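Local coordinates for exported protein (Bacteroides fragilis, PDB 4JX0) that is of unknown function but binds magnesium and joins an N-terminal BT_3987-like domain to a C-terminal domain of the F5/F8 type C family, at residues N192-F197 and S208-G212; L238-D244 and N314-R320. One frame throughout, in Å; residues are numbered along the deposited sequence.

Contact 1: residues N192-F197 and S208-G212. With MG (magnesium ion), chain D.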
ATOM      1  N   ASN A 192     -23.582 -20.128 -13.672  1.00 29.83           N
ATOM      2  CA  ASN A 192     -23.603 -19.885 -12.219  1.00 29.40           C
ATOM      3  C   ASN A 192     -24.533 -20.821 -11.398  1.00 33.93           C
ATOM      4  O   ASN A 192     -24.578 -20.658 -10.179  1.00 33.78           O
ATOM      5  CB  ASN A 192     -23.964 -18.428 -11.896  1.00 29.81           C
ATOM      6  CG  ASN A 192     -25.341 -17.973 -12.297  1.00 50.84           C
ATOM      7  OD1 ASN A 192     -26.232 -18.768 -12.636  1.00 43.13           O
ATOM      8  ND2 ASN A 192     -25.556 -16.665 -12.235  1.00 43.67           N
ATOM      9  N   LYS A 193     -25.224 -21.807 -12.026  1.00 31.61           N
ATOM     10  CA  LYS A 193     -26.126 -22.715 -11.317  1.00 32.41           C
ATOM     11  C   LYS A 193     -25.354 -23.605 -10.356  1.00 39.90           C
ATOM     12  O   LYS A 193     -25.782 -23.822  -9.218  1.00 41.00           O
ATOM     13  CB  LYS A 193     -26.912 -23.592 -12.306  1.00 34.28           C
ATOM     14  CG  LYS A 193     -27.997 -24.432 -11.621  1.00 53.29           C
ATOM     15  CD  LYS A 193     -28.848 -25.234 -12.596  1.00 66.63           C
ATOM     16  CE  LYS A 193     -29.938 -26.005 -11.881  1.00 82.58           C
ATOM     17  NZ  LYS A 193     -30.813 -26.742 -12.829  1.00 93.53           N
ATOM     18  N   GLU A 194     -24.224 -24.119 -10.831  1.00 37.31           N
ATOM     19  CA  GLU A 194     -23.356 -25.025 -10.075  1.00 38.13           C
ATOM     20  C   GLU A 194     -22.419 -24.302  -9.076  1.00 41.39           C
ATOM     21  O   GLU A 194     -21.775 -24.976  -8.269  1.00 42.07           O
ATOM     22  CB  GLU A 194     -22.519 -25.877 -11.049  1.00 40.30           C
ATOM     23  CG  GLU A 194     -21.529 -25.102 -11.918  1.00 52.88           C
ATOM     24  CD  GLU A 194     -21.901 -25.065 -13.387  1.00 76.05           C
ATOM     25  OE1 GLU A 194     -22.898 -24.385 -13.731  1.00 57.23           O
ATOM     26  OE2 GLU A 194     -21.197 -25.722 -14.189  1.00 70.49           O
ATOM     27  N   ILE A 195     -22.314 -22.955  -9.140  1.00 36.75           N
ATOM     28  CA  ILE A 195     -21.450 -22.179  -8.244  1.00 35.73           C
ATOM     29  C   ILE A 195     -22.090 -22.064  -6.849  1.00 39.49           C
ATOM     30  O   ILE A 195     -23.304 -21.913  -6.734  1.00 39.08           O
ATOM     31  CB  ILE A 195     -21.153 -20.774  -8.845  1.00 37.89           C
ATOM     32  CG1 ILE A 195     -20.307 -20.910 -10.121  1.00 38.09           C
ATOM     33  CG2 ILE A 195     -20.455 -19.857  -7.816  1.00 39.29           C
ATOM     34  CD1 ILE A 195     -19.995 -19.590 -10.819  1.00 43.53           C
ATOM     35  N   SER A 196     -21.254 -22.116  -5.801  1.00 36.45           N
ATOM     36  CA  SER A 196     -21.646 -21.934  -4.400  1.00 36.37           C
ATOM     37  C   SER A 196     -20.940 -20.674  -3.901  1.00 39.40           C
ATOM     38  O   SER A 196     -19.897 -20.305  -4.451  1.00 38.54           O
ATOM     39  CB  SER A 196     -21.275 -23.155  -3.553  1.00 40.62           C
ATOM     40  OG  SER A 196     -21.138 -24.338  -4.325  1.00 50.87           O
ATOM     41  N   PHE A 197     -21.506 -19.999  -2.891  1.00 35.12           N
ATOM     42  CA  PHE A 197     -20.942 -18.760  -2.365  1.00 33.64           C
ATOM     43  C   PHE A 197     -20.776 -18.797  -0.859  1.00 39.31           C
ATOM     44  O   PHE A 197     -21.600 -19.376  -0.150  1.00 39.83           O
ATOM     45  CB  PHE A 197     -21.838 -17.577  -2.725  1.00 34.10           C
ATOM     46  CG  PHE A 197     -22.087 -17.402  -4.200  1.00 34.10           C
ATOM     47  CD1 PHE A 197     -23.170 -18.013  -4.813  1.00 35.78           C
ATOM     48  CD2 PHE A 197     -21.259 -16.603  -4.969  1.00 36.14           C
ATOM     49  CE1 PHE A 197     -23.407 -17.848  -6.175  1.00 37.96           C
ATOM     50  CE2 PHE A 197     -21.489 -16.451  -6.337  1.00 36.67           C
ATOM     51  CZ  PHE A 197     -22.559 -17.078  -6.931  1.00 35.69           C
ATOM     52  N   SER A 208     -29.328 -15.001  -3.785  1.00 32.62           N
ATOM     53  CA  SER A 208     -29.618 -14.007  -4.813  1.00 31.37           C
ATOM     54  C   SER A 208     -28.494 -13.866  -5.861  1.00 32.89           C
ATOM     55  O   SER A 208     -28.730 -13.275  -6.915  1.00 31.59           O
ATOM     56  CB  SER A 208     -29.849 -12.645  -4.161  1.00 34.92           C
ATOM     57  OG  SER A 208     -28.659 -12.132  -3.581  1.00 42.24           O
ATOM     58  N   LEU A 209     -27.274 -14.357  -5.567  1.00 28.69           N
ATOM     59  CA  LEU A 209     -26.147 -14.206  -6.477  1.00 27.69           C
ATOM     60  C   LEU A 209     -26.235 -15.147  -7.688  1.00 31.48           C
ATOM     61  O   LEU A 209     -25.500 -14.915  -8.644  1.00 31.01           O
ATOM     62  CB  LEU A 209     -24.819 -14.406  -5.739  1.00 27.50           C
ATOM     63  CG  LEU A 209     -24.567 -13.465  -4.542  1.00 31.65           C
ATOM     64  CD1 LEU A 209     -23.276 -13.807  -3.861  1.00 32.08           C
ATOM     65  CD2 LEU A 209     -24.549 -12.024  -4.953  1.00 30.69           C
ATOM     66  N   ASN A 210     -27.123 -16.176  -7.679  1.00 27.91           N
ATOM     67  CA  ASN A 210     -27.306 -17.057  -8.838  1.00 27.36           C
ATOM     68  C   ASN A 210     -28.799 -17.371  -9.099  1.00 32.44           C
ATOM     69  O   ASN A 210     -29.116 -18.381  -9.724  1.00 31.54           O
ATOM     70  CB  ASN A 210     -26.470 -18.342  -8.713  1.00 28.37           C
ATOM     71  CG  ASN A 210     -26.790 -19.234  -7.544  1.00 52.54           C
ATOM     72  OD1 ASN A 210     -27.465 -18.845  -6.580  1.00 49.43           O
ATOM     73  ND2 ASN A 210     -26.243 -20.445  -7.581  1.00 41.83           N
ATOM     74  N   ASP A 211     -29.704 -16.450  -8.711  1.00 30.72           N
ATOM     75  CA  ASP A 211     -31.132 -16.547  -9.040  1.00 30.58           C
ATOM     76  C   ASP A 211     -31.273 -15.956 -10.456  1.00 37.79           C
ATOM     77  O   ASP A 211     -30.263 -15.634 -11.082  1.00 39.53           O
ATOM     78  CB  ASP A 211     -32.003 -15.823  -7.989  1.00 32.10           C
ATOM     79  CG  ASP A 211     -31.839 -14.308  -7.849  1.00 42.20           C
ATOM     80  OD1 ASP A 211     -31.071 -13.711  -8.635  1.00 42.36           O
ATOM     81  OD2 ASP A 211     -32.486 -13.717  -6.951  1.00 46.39           O
ATOM     82  N   GLY A 212     -32.469 -15.778 -10.968  1.00 33.72           N
ATOM     83  CA  GLY A 212     -32.586 -15.185 -12.303  1.00 32.77           C
ATOM     84  C   GLY A 212     -32.375 -13.679 -12.350  1.00 34.37           C
ATOM     85  O   GLY A 212     -32.046 -13.132 -13.398  1.00 32.32           O
TER
HETATM   86 MG    MG D 402     -29.445 -12.135  -8.622  1.00 22.58          MG
HETATM   87  O   HOH W   1     -30.481 -10.855  -7.203  1.00 33.37           O
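Phe-197 and Leu-209 form the tightly packed part of this contact. Leu-209 lays its CB over one face of the Phe-197 ring, 3.8 Å from the centroid and 15° off the ring normal, a CH-pi contact, while Leu-209 CD1 comes within 3.6 Å of Phe-197 CD2. The opposite face of the ring is taken by the CG2 methyl of Ile-195, two residues earlier in the chain, so aliphatic carbons lie over both faces, each set toward the rim. Asn-210 meets the ring at its edge, with CG in the ring plane 3.9 Å from Phe-197 CE1 and the amide turned almost perpendicular to the ring. With CG placed between its own backbone N and carbonyl carbon (chi1 62°), the Asn-210 amide reaches the turn at 192-195, where ND2 donates to Asn-192 O (3.1 Å, N-H...O angle 162°). This acceptor lies in the plane of the donating amide. The Asn-192 side chain folds against CB of Asn-210, CG to CB 3.8 Å, but its ND2 donates a hydrogen bond to Val-316 O. Toward solvent the contact loosens: the CB of Lys-193 is directed away from 208-212, its extended chain is exposed, and only its backbone O approaches Asn-210. On the far side of 208-212 the chain wraps a magnesium ion, bound by Ser-208 O at 2.2 Å and Asp-211 OD1 at 2.3 Å, with Asn-213, Asn-314, Glu-315 and a water completing the site. The contact thus ties the turn leading into strand 196-199 to the metal-binding loop that follows that strand. Its apolar side rests on Ile-230 and Leu-228 of strand 227-232 and on Val-313, Val-316 and Ala-318 of strand 312-319, within the C-terminal beta domain.

Contact 2: residues L238-D244 and N314-R320. With MG (magnesium ion), chain D.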
ATOM      1  N   LEU A 238     -10.959 -20.449 -15.846  1.00 36.11           N
ATOM      2  CA  LEU A 238     -11.899 -19.330 -15.965  1.00 34.35           C
ATOM      3  C   LEU A 238     -11.304 -18.125 -16.687  1.00 36.24           C
ATOM      4  O   LEU A 238     -10.154 -17.760 -16.447  1.00 36.54           O
ATOM      5  CB  LEU A 238     -12.372 -18.868 -14.582  1.00 33.82           C
ATOM      6  CG  LEU A 238     -13.156 -19.861 -13.739  1.00 38.52           C
ATOM      7  CD1 LEU A 238     -13.630 -19.203 -12.489  1.00 38.41           C
ATOM      8  CD2 LEU A 238     -14.355 -20.419 -14.491  1.00 42.02           C
ATOM      9  N   LYS A 239     -12.140 -17.480 -17.519  1.00 29.51           N
ATOM     10  CA  LYS A 239     -11.796 -16.298 -18.294  1.00 28.01           C
ATOM     11  C   LYS A 239     -12.061 -15.009 -17.501  1.00 31.22           C
ATOM     12  O   LYS A 239     -11.379 -14.009 -17.735  1.00 31.24           O
ATOM     13  CB  LYS A 239     -12.594 -16.278 -19.609  1.00 29.42           C
ATOM     14  CG  LYS A 239     -12.227 -17.415 -20.569  1.00 33.43           C
ATOM     15  CD  LYS A 239     -12.938 -17.276 -21.908  1.00 42.50           C
ATOM     16  CE  LYS A 239     -12.365 -18.185 -22.968  1.00 61.05           C
ATOM     17  NZ  LYS A 239     -13.340 -18.459 -24.062  1.00 76.22           N
ATOM     18  N   GLY A 240     -13.058 -15.033 -16.610  1.00 26.15           N
ATOM     19  CA  GLY A 240     -13.432 -13.890 -15.784  1.00 24.81           C
ATOM     20  C   GLY A 240     -14.819 -13.992 -15.180  1.00 28.47           C
ATOM     21  O   GLY A 240     -15.394 -15.081 -15.123  1.00 27.09           O
ATOM     22  N   PHE A 241     -15.375 -12.842 -14.724  1.00 25.84           N
ATOM     23  CA  PHE A 241     -16.701 -12.771 -14.103  1.00 25.35           C
ATOM     24  C   PHE A 241     -17.486 -11.542 -14.499  1.00 30.70           C
ATOM     25  O   PHE A 241     -16.900 -10.522 -14.842  1.00 32.22           O
ATOM     26  CB  PHE A 241     -16.571 -12.747 -12.571  1.00 27.16           C
ATOM     27  CG  PHE A 241     -15.886 -13.954 -11.984  1.00 29.26           C
ATOM     28  CD1 PHE A 241     -14.505 -13.998 -11.857  1.00 32.16           C
ATOM     29  CD2 PHE A 241     -16.616 -15.069 -11.610  1.00 31.52           C
ATOM     30  CE1 PHE A 241     -13.873 -15.124 -11.343  1.00 33.28           C
ATOM     31  CE2 PHE A 241     -15.977 -16.202 -11.113  1.00 34.48           C
ATOM     32  CZ  PHE A 241     -14.612 -16.219 -10.972  1.00 32.62           C
ATOM     33  N   ARG A 242     -18.822 -11.630 -14.386  1.00 26.97           N
ATOM     34  CA  ARG A 242     -19.779 -10.538 -14.580  1.00 26.64           C
ATOM     35  C   ARG A 242     -20.458 -10.355 -13.241  1.00 33.28           C
ATOM     36  O   ARG A 242     -21.200 -11.241 -12.812  1.00 34.29           O
ATOM     37  CB  ARG A 242     -20.789 -10.858 -15.697  1.00 24.92           C
ATOM     38  CG  ARG A 242     -21.992  -9.894 -15.871  1.00 32.56           C
ATOM     39  CD  ARG A 242     -23.243 -10.620 -16.370  1.00 42.95           C
ATOM     40  NE  ARG A 242     -23.879  -9.987 -17.540  1.00 47.75           N
ATOM     41  CZ  ARG A 242     -24.919  -9.146 -17.520  1.00 58.64           C
ATOM     42  NH1 ARG A 242     -25.471  -8.778 -16.368  1.00 37.61           N
ATOM     43  NH2 ARG A 242     -25.410  -8.664 -18.656  1.00 47.92           N
ATOM     44  N   LEU A 243     -20.162  -9.249 -12.554  1.00 30.73           N
ATOM     45  CA  LEU A 243     -20.749  -8.923 -11.257  1.00 31.18           C
ATOM     46  C   LEU A 243     -21.768  -7.802 -11.446  1.00 35.17           C
ATOM     47  O   LEU A 243     -21.373  -6.670 -11.730  1.00 35.21           O
ATOM     48  CB  LEU A 243     -19.662  -8.493 -10.244  1.00 31.51           C
ATOM     49  CG  LEU A 243     -19.001  -9.603  -9.445  1.00 36.84           C
ATOM     50  CD1 LEU A 243     -18.249 -10.548 -10.340  1.00 37.06           C
ATOM     51  CD2 LEU A 243     -18.074  -9.023  -8.392  1.00 40.38           C
ATOM     52  N   ASP A 244     -23.065  -8.103 -11.317  1.00 31.15           N
ATOM     53  CA  ASP A 244     -24.090  -7.068 -11.424  1.00 30.95           C
ATOM     54  C   ASP A 244     -24.077  -6.266 -10.159  1.00 33.26           C
ATOM     55  O   ASP A 244     -24.143  -6.841  -9.079  1.00 31.84           O
ATOM     56  CB  ASP A 244     -25.478  -7.650 -11.681  1.00 33.41           C
ATOM     57  CG  ASP A 244     -25.607  -8.108 -13.100  1.00 46.08           C
ATOM     58  OD1 ASP A 244     -24.975  -9.134 -13.449  1.00 48.81           O
ATOM     59  OD2 ASP A 244     -26.225  -7.370 -13.909  1.00 49.50           O
ATOM     60  N   ASN A 314     -25.604  -8.082  -7.159  1.00 26.62           N
ATOM     61  CA  ASN A 314     -26.962  -8.546  -7.440  1.00 26.76           C
ATOM     62  C   ASN A 314     -26.994  -9.909  -8.126  1.00 30.86           C
ATOM     63  O   ASN A 314     -28.006 -10.609  -8.038  1.00 30.89           O
ATOM     64  CB  ASN A 314     -27.661  -7.521  -8.337  1.00 27.01           C
ATOM     65  CG  ASN A 314     -27.690  -6.128  -7.761  1.00 49.74           C
ATOM     66  OD1 ASN A 314     -27.451  -5.924  -6.573  1.00 41.10           O
ATOM     67  ND2 ASN A 314     -27.949  -5.134  -8.599  1.00 47.10           N
ATOM     68  N   GLU A 315     -25.914 -10.261  -8.847  1.00 26.67           N
ATOM     69  CA  GLU A 315     -25.797 -11.520  -9.583  1.00 26.33           C
ATOM     70  C   GLU A 315     -24.328 -11.743  -9.946  1.00 31.95           C
ATOM     71  O   GLU A 315     -23.644 -10.777 -10.264  1.00 32.43           O
ATOM     72  CB  GLU A 315     -26.676 -11.454 -10.848  1.00 27.47           C
ATOM     73  CG  GLU A 315     -26.764 -12.732 -11.655  1.00 37.03           C
ATOM     74  CD  GLU A 315     -27.695 -13.815 -11.152  1.00 52.67           C
ATOM     75  OE1 GLU A 315     -28.313 -13.645 -10.075  1.00 40.93           O
ATOM     76  OE2 GLU A 315     -27.802 -14.846 -11.855  1.00 43.55           O
ATOM     77  N   VAL A 316     -23.840 -12.995  -9.878  1.00 28.99           N
ATOM     78  CA  VAL A 316     -22.456 -13.359 -10.222  1.00 28.05           C
ATOM     79  C   VAL A 316     -22.512 -14.393 -11.334  1.00 30.64           C
ATOM     80  O   VAL A 316     -23.228 -15.389 -11.195  1.00 30.08           O
ATOM     81  CB  VAL A 316     -21.661 -13.888  -8.997  1.00 31.80           C
ATOM     82  CG1 VAL A 316     -20.246 -14.290  -9.394  1.00 32.06           C
ATOM     83  CG2 VAL A 316     -21.624 -12.857  -7.876  1.00 31.38           C
ATOM     84  N   THR A 317     -21.768 -14.157 -12.433  1.00 26.27           N
ATOM     85  CA  THR A 317     -21.697 -15.067 -13.583  1.00 25.72           C
ATOM     86  C   THR A 317     -20.238 -15.302 -13.917  1.00 30.34           C
ATOM     87  O   THR A 317     -19.517 -14.332 -14.102  1.00 29.92           O
ATOM     88  CB  THR A 317     -22.453 -14.475 -14.788  1.00 28.67           C
ATOM     89  OG1 THR A 317     -23.714 -13.944 -14.359  1.00 33.62           O
ATOM     90  CG2 THR A 317     -22.653 -15.474 -15.906  1.00 19.77           C
ATOM     91  N   ALA A 318     -19.794 -16.570 -13.981  1.00 27.43           N
ATOM     92  CA  ALA A 318     -18.416 -16.930 -14.333  1.00 27.10           C
ATOM     93  C   ALA A 318     -18.364 -17.335 -15.808  1.00 32.79           C
ATOM     94  O   ALA A 318     -19.390 -17.730 -16.348  1.00 33.21           O
ATOM     95  CB  ALA A 318     -17.943 -18.069 -13.453  1.00 27.92           C
ATOM     96  N   PHE A 319     -17.186 -17.235 -16.464  1.00 30.13           N
ATOM     97  CA  PHE A 319     -17.027 -17.563 -17.885  1.00 30.37           C
ATOM     98  C   PHE A 319     -15.884 -18.550 -18.135  1.00 34.89           C
ATOM     99  O   PHE A 319     -14.774 -18.285 -17.680  1.00 33.98           O
ATOM    100  CB  PHE A 319     -16.766 -16.284 -18.692  1.00 31.92           C
ATOM    101  CG  PHE A 319     -17.933 -15.330 -18.683  1.00 32.74           C
ATOM    102  CD1 PHE A 319     -18.128 -14.460 -17.626  1.00 35.00           C
ATOM    103  CD2 PHE A 319     -18.850 -15.319 -19.722  1.00 35.14           C
ATOM    104  CE1 PHE A 319     -19.228 -13.609 -17.596  1.00 35.49           C
ATOM    105  CE2 PHE A 319     -19.936 -14.447 -19.704  1.00 37.50           C
ATOM    106  CZ  PHE A 319     -20.120 -13.598 -18.636  1.00 34.83           C
ATOM    107  N   ARG A 320     -16.126 -19.620 -18.956  1.00 31.99           N
ATOM    108  CA  ARG A 320     -15.104 -20.617 -19.338  1.00 35.78           C
ATOM    109  C   ARG A 320     -14.653 -20.459 -20.794  1.00 50.72           C
ATOM    110  O   ARG A 320     -15.467 -20.040 -21.642  1.00 49.09           O
ATOM    111  CB  ARG A 320     -15.611 -22.059 -19.173  1.00 36.69           C
ATOM    112  CG  ARG A 320     -16.378 -22.327 -17.917  1.00 38.92           C
ATOM    113  CD  ARG A 320     -16.642 -23.806 -17.716  1.00 35.81           C
ATOM    114  NE  ARG A 320     -18.011 -24.049 -17.254  1.00 41.76           N
ATOM    115  CZ  ARG A 320     -18.429 -25.113 -16.571  1.00 58.87           C
ATOM    116  NH1 ARG A 320     -17.578 -26.080 -16.235  1.00 58.40           N
ATOM    117  NH2 ARG A 320     -19.702 -25.219 -16.215  1.00 41.22           N
ATOM    118  OXT ARG A 320     -13.524 -20.895 -21.109  1.00 79.34           O
TER
HETATM  119 MG    MG D 402     -29.445 -12.135  -8.622  1.00 22.58          MG
HETATM  120  O   HOH W   1     -30.481 -10.855  -7.203  1.00 33.37           O
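Phe-241 and Ala-318, an antiparallel non-hydrogen-bonded pair, lie at the apolar centre, with Phe-241 CE2 3.6 Å from Ala-318 CB. Val-316 CG1 extends this face, lying 4.3 Å from both Phe-241 CD2 and Leu-243 CD1. On the other face, Phe-319 turns its ring edge to the neighbouring strand, CE1 reaching Arg-242 CB at 3.7 Å. The hydrogen-bonded pair Arg-242 and Thr-317 joins the backbones, Arg-242 N to Thr-317 O at 2.8 Å. Farther along, the bent Arg-242 chain brings NH1 to Asp-244 in a salt bridge; the bond to OD1 (3.0 Å) lies in the guanidinium plane and uses the syn lone pair. At the end near the metal, Asn-314 N donates to Asp-244 O (2.7 Å), while Asn-314 O and Glu-315 OE1 bind magnesium. Glu-315 starts out beside Asp-244, but a bend at chi2 (79°) carries its carboxylate away to the metal, and OE2 accepts from Asn-192 ND2. Strand 238-244 is hydrogen-bonded on its other side to strand 283-294, and the face bearing Phe-241 and Val-316 packs on Ile-230 of strand 227-232, with Val-297 and Met-302 of strand 296-304 also touching it.

How the contacts relate
The centres of contacts 1 and 2 are 10 Å apart, and the two share one magnesium ion and its bound water. Contact 1 gives Ser-208 O and Asp-211 OD1, and Asn-213 O follows in the same loop; contact 2 gives the ligands of Asn-314 and Glu-315 on strand 312-319. The ion thereby joins ligands at 208-213 to those at 314-315, about a hundred residues apart. One residue on from Ser-208 and Glu-315, a probable hydrogen bond between Leu-209 O and Val-316 N (2.8 Å) fastens segment 208-212 to strand 315-319. At the far end, Glu-194 OE2 forms a salt bridge with Arg-320 NH2 (2.6 Å), holding the turn of contact 1 to the C-terminal residue.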